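Local coordinates for protein Pcdhgb2 (PDB 5SZR) that probably mediates calcium-dependent cell adhesion and may help establish and maintain specific neuronal connections in the brain, at residues D144-V149 / A188-P193. Residues are numbered along the deposited sequence; the frame is centred on the assembly and turned at random.
Sequences DVYCHV and ADRGKP. With CA (calcium ion), chain L.
At the calcium-binding N-terminal end of cadherin repeat EC4, where it joins EC3, edge strand 145-149 pairs antiparallel with the end of strand 180-189. Tyr146 and Ala188 form a hydrogen-bonded pair, Tyr146 N to Ala188 O and Ala188 N to Tyr146 O both measuring 3.2 Å. Beyond the non-hydrogen-bonded pair Val145-Asp189, Arg190 N reaches Asp144 O by a weak, bent bond. Arg190, extended from CG to NE, brings NE to the CD2-CE2 edge of Tyr146, 3.1 Å from CD2, while NH2 lies over one face near the rim. The guanidinium is nearly perpendicular to the ring (81°), and the cation-pi contact is off-centre, Arg190 CZ lying 4.5 Å from the Tyr146 centroid. Asp144 OD2, weakly bonded by Tyr146 OH, is 4.5 Å from Arg190 NE and out of the guanidinium plane, a charge interaction at most; OD1 is salt-bridged to Lys162. Asp189 leaves on the Val145 face, and its carboxylate turns away from strand 145-149: OD2 binds calcium at 2.6 Å, OD1 accepts from Leu195 N. Side chains of Asn104, Asp136 and Asp138 and backbone oxygens of Cys106 and Asn142 complete the site. Val145 packs on Pro108 and Thr134 of strand 128-135, while strand 180-189 continues the sheet to strand 196-206.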
ATOM      1  N   ASP A 144      19.282  35.480 -22.355  1.00 81.14           N
ATOM      2  CA  ASP A 144      19.603  34.088 -22.651  1.00 83.23           C
ATOM      3  C   ASP A 144      19.323  33.253 -21.405  1.00 82.61           C
ATOM      4  O   ASP A 144      20.032  33.369 -20.400  1.00 83.64           O
ATOM      5  CB  ASP A 144      21.059  33.956 -23.088  1.00 87.91           C
ATOM      6  CG  ASP A 144      21.281  32.792 -24.032  1.00 91.87           C
ATOM      7  OD1 ASP A 144      20.458  32.607 -24.954  1.00 91.39           O
ATOM      8  OD2 ASP A 144      22.279  32.063 -23.853  1.00 97.78           O
ATOM      9  N   VAL A 145      18.291  32.409 -21.472  1.00 80.07           N
ATOM     10  CA  VAL A 145      17.819  31.640 -20.326  1.00 78.08           C
ATOM     11  C   VAL A 145      18.108  30.163 -20.552  1.00 81.09           C
ATOM     12  O   VAL A 145      18.050  29.662 -21.681  1.00 81.83           O
ATOM     13  CB  VAL A 145      16.311  31.864 -20.084  1.00 72.40           C
ATOM     14  CG1 VAL A 145      15.847  31.151 -18.811  1.00 70.39           C
ATOM     15  CG2 VAL A 145      16.000  33.339 -20.013  1.00 69.61           C
ATOM     16  N   TYR A 146      18.419  29.462 -19.464  1.00 83.60           N
ATOM     17  CA  TYR A 146      18.581  28.016 -19.486  1.00 85.96           C
ATOM     18  C   TYR A 146      17.941  27.415 -18.243  1.00 84.73           C
ATOM     19  O   TYR A 146      17.944  28.021 -17.168  1.00 84.43           O
ATOM     20  CB  TYR A 146      20.054  27.611 -19.578  1.00 92.39           C
ATOM     21  CG  TYR A 146      20.667  27.929 -20.921  1.00 98.00           C
ATOM     22  CD1 TYR A 146      20.685  26.984 -21.940  1.00 99.80           C
ATOM     23  CD2 TYR A 146      21.213  29.179 -21.177  1.00101.57           C
ATOM     24  CE1 TYR A 146      21.243  27.274 -23.173  1.00103.45           C
ATOM     25  CE2 TYR A 146      21.773  29.478 -22.403  1.00104.31           C
ATOM     26  CZ  TYR A 146      21.786  28.524 -23.397  1.00105.33           C
ATOM     27  OH  TYR A 146      22.338  28.818 -24.621  1.00107.59           O
ATOM     28  N   CYS A 147      17.388  26.215 -18.406  1.00 82.53           N
ATOM     29  CA  CYS A 147      16.628  25.550 -17.362  1.00 81.22           C
ATOM     30  C   CYS A 147      17.330  24.283 -16.896  1.00 83.51           C
ATOM     31  O   CYS A 147      18.132  23.681 -17.615  1.00 85.77           O
ATOM     32  CB  CYS A 147      15.226  25.187 -17.848  1.00 80.00           C
ATOM     33  SG  CYS A 147      14.188  26.581 -18.236  1.00 81.67           S
ATOM     34  N   HIS A 148      17.000  23.885 -15.672  1.00 83.52           N
ATOM     35  CA  HIS A 148      17.398  22.598 -15.126  1.00 84.12           C
ATOM     36  C   HIS A 148      16.406  22.231 -14.035  1.00 79.14           C
ATOM     37  O   HIS A 148      15.673  23.083 -13.525  1.00 77.80           O
ATOM     38  CB  HIS A 148      18.835  22.620 -14.586  1.00 90.09           C
ATOM     39  CG  HIS A 148      19.013  23.468 -13.366  1.00 93.95           C
ATOM     40  ND1 HIS A 148      18.362  24.671 -13.193  1.00 93.95           N
ATOM     41  CD2 HIS A 148      19.767  23.286 -12.256  1.00 98.04           C
ATOM     42  CE1 HIS A 148      18.713  25.196 -12.032  1.00 97.14           C
ATOM     43  NE2 HIS A 148      19.563  24.374 -11.443  1.00100.86           N
ATOM     44  N   VAL A 149      16.384  20.947 -13.694  1.00 75.86           N
ATOM     45  CA  VAL A 149      15.475  20.407 -12.690  1.00 70.15           C
ATOM     46  C   VAL A 149      16.241  20.221 -11.391  1.00 70.80           C
ATOM     47  O   VAL A 149      17.393  19.773 -11.396  1.00 71.50           O
ATOM     48  CB  VAL A 149      14.861  19.078 -13.170  1.00 69.76           C
ATOM     49  CG1 VAL A 149      14.032  18.421 -12.063  1.00 69.70           C
ATOM     50  CG2 VAL A 149      14.012  19.310 -14.402  1.00 67.88           C
ATOM     51  N   ALA A 188      17.293  30.516 -15.279  1.00 75.83           N
ATOM     52  CA  ALA A 188      18.153  31.639 -14.936  1.00 78.67           C
ATOM     53  C   ALA A 188      18.759  32.236 -16.198  1.00 77.58           C
ATOM     54  O   ALA A 188      19.057  31.521 -17.160  1.00 76.53           O
ATOM     55  CB  ALA A 188      19.264  31.214 -13.967  1.00 82.28           C
ATOM     56  N   ASP A 189      18.939  33.554 -16.190  1.00 77.05           N
ATOM     57  CA  ASP A 189      19.564  34.224 -17.318  1.00 77.17           C
ATOM     58  C   ASP A 189      21.073  34.312 -17.117  1.00 80.23           C
ATOM     59  O   ASP A 189      21.594  34.114 -16.018  1.00 82.27           O
ATOM     60  CB  ASP A 189      18.966  35.620 -17.544  1.00 76.87           C
ATOM     61  CG  ASP A 189      19.122  36.551 -16.341  1.00 78.23           C
ATOM     62  OD1 ASP A 189      20.164  36.526 -15.659  1.00 79.87           O
ATOM     63  OD2 ASP A 189      18.187  37.338 -16.086  1.00 78.15           O
ATOM     64  N   ARG A 190      21.775  34.629 -18.202  1.00 82.80           N
ATOM     65  CA  ARG A 190      23.228  34.712 -18.162  1.00 87.59           C
ATOM     66  C   ARG A 190      23.699  36.160 -18.242  1.00 92.04           C
ATOM     67  O   ARG A 190      24.608  36.492 -19.012  1.00 92.71           O
ATOM     68  CB  ARG A 190      23.831  33.868 -19.286  1.00 88.67           C
ATOM     69  CG  ARG A 190      23.531  32.380 -19.141  1.00 89.28           C
ATOM     70  CD  ARG A 190      24.098  31.570 -20.295  1.00 92.88           C
ATOM     71  NE  ARG A 190      23.902  30.136 -20.096  1.00 95.15           N
ATOM     72  CZ  ARG A 190      24.878  29.271 -19.839  1.00100.58           C
ATOM     73  NH1 ARG A 190      26.133  29.689 -19.758  1.00105.55           N
ATOM     74  NH2 ARG A 190      24.596  27.984 -19.671  1.00100.48           N
ATOM     75  N   GLY A 191      23.082  37.030 -17.441  1.00 93.08           N
ATOM     76  CA  GLY A 191      23.523  38.398 -17.302  1.00 94.81           C
ATOM     77  C   GLY A 191      24.340  38.603 -16.036  1.00 99.25           C
ATOM     78  O   GLY A 191      24.607  37.682 -15.268  1.00101.56           O
ATOM     79  N   LYS A 192      24.747  39.850 -15.834  1.00101.95           N
ATOM     80  CA  LYS A 192      25.528  40.215 -14.660  1.00106.48           C
ATOM     81  C   LYS A 192      24.898  41.406 -13.942  1.00105.79           C
ATOM     82  O   LYS A 192      24.942  42.529 -14.440  1.00105.56           O
ATOM     83  CB  LYS A 192      26.972  40.537 -15.047  1.00112.66           C
ATOM     84  CG  LYS A 192      27.711  39.387 -15.714  1.00116.57           C
ATOM     85  CD  LYS A 192      28.107  39.744 -17.137  1.00118.74           C
ATOM     86  CE  LYS A 192      28.947  38.649 -17.771  1.00121.43           C
ATOM     87  NZ  LYS A 192      29.430  39.037 -19.125  1.00123.55           N
ATOM     88  N   PRO A 193      24.299  41.157 -12.767  1.00105.25           N
ATOM     89  CA  PRO A 193      24.182  39.836 -12.141  1.00104.29           C
ATOM     90  C   PRO A 193      23.035  39.016 -12.729  1.00101.32           C
ATOM     91  O   PRO A 193      22.126  39.600 -13.321  1.00100.32           O
ATOM     92  CB  PRO A 193      23.912  40.178 -10.677  1.00105.08           C
ATOM     93  CG  PRO A 193      23.146  41.448 -10.747  1.00104.03           C
ATOM     94  CD  PRO A 193      23.736  42.217 -11.910  1.00105.37           C
TER
HETATM   95 CA    CA L 709      17.005  38.898 -17.855  1.00 63.32          CA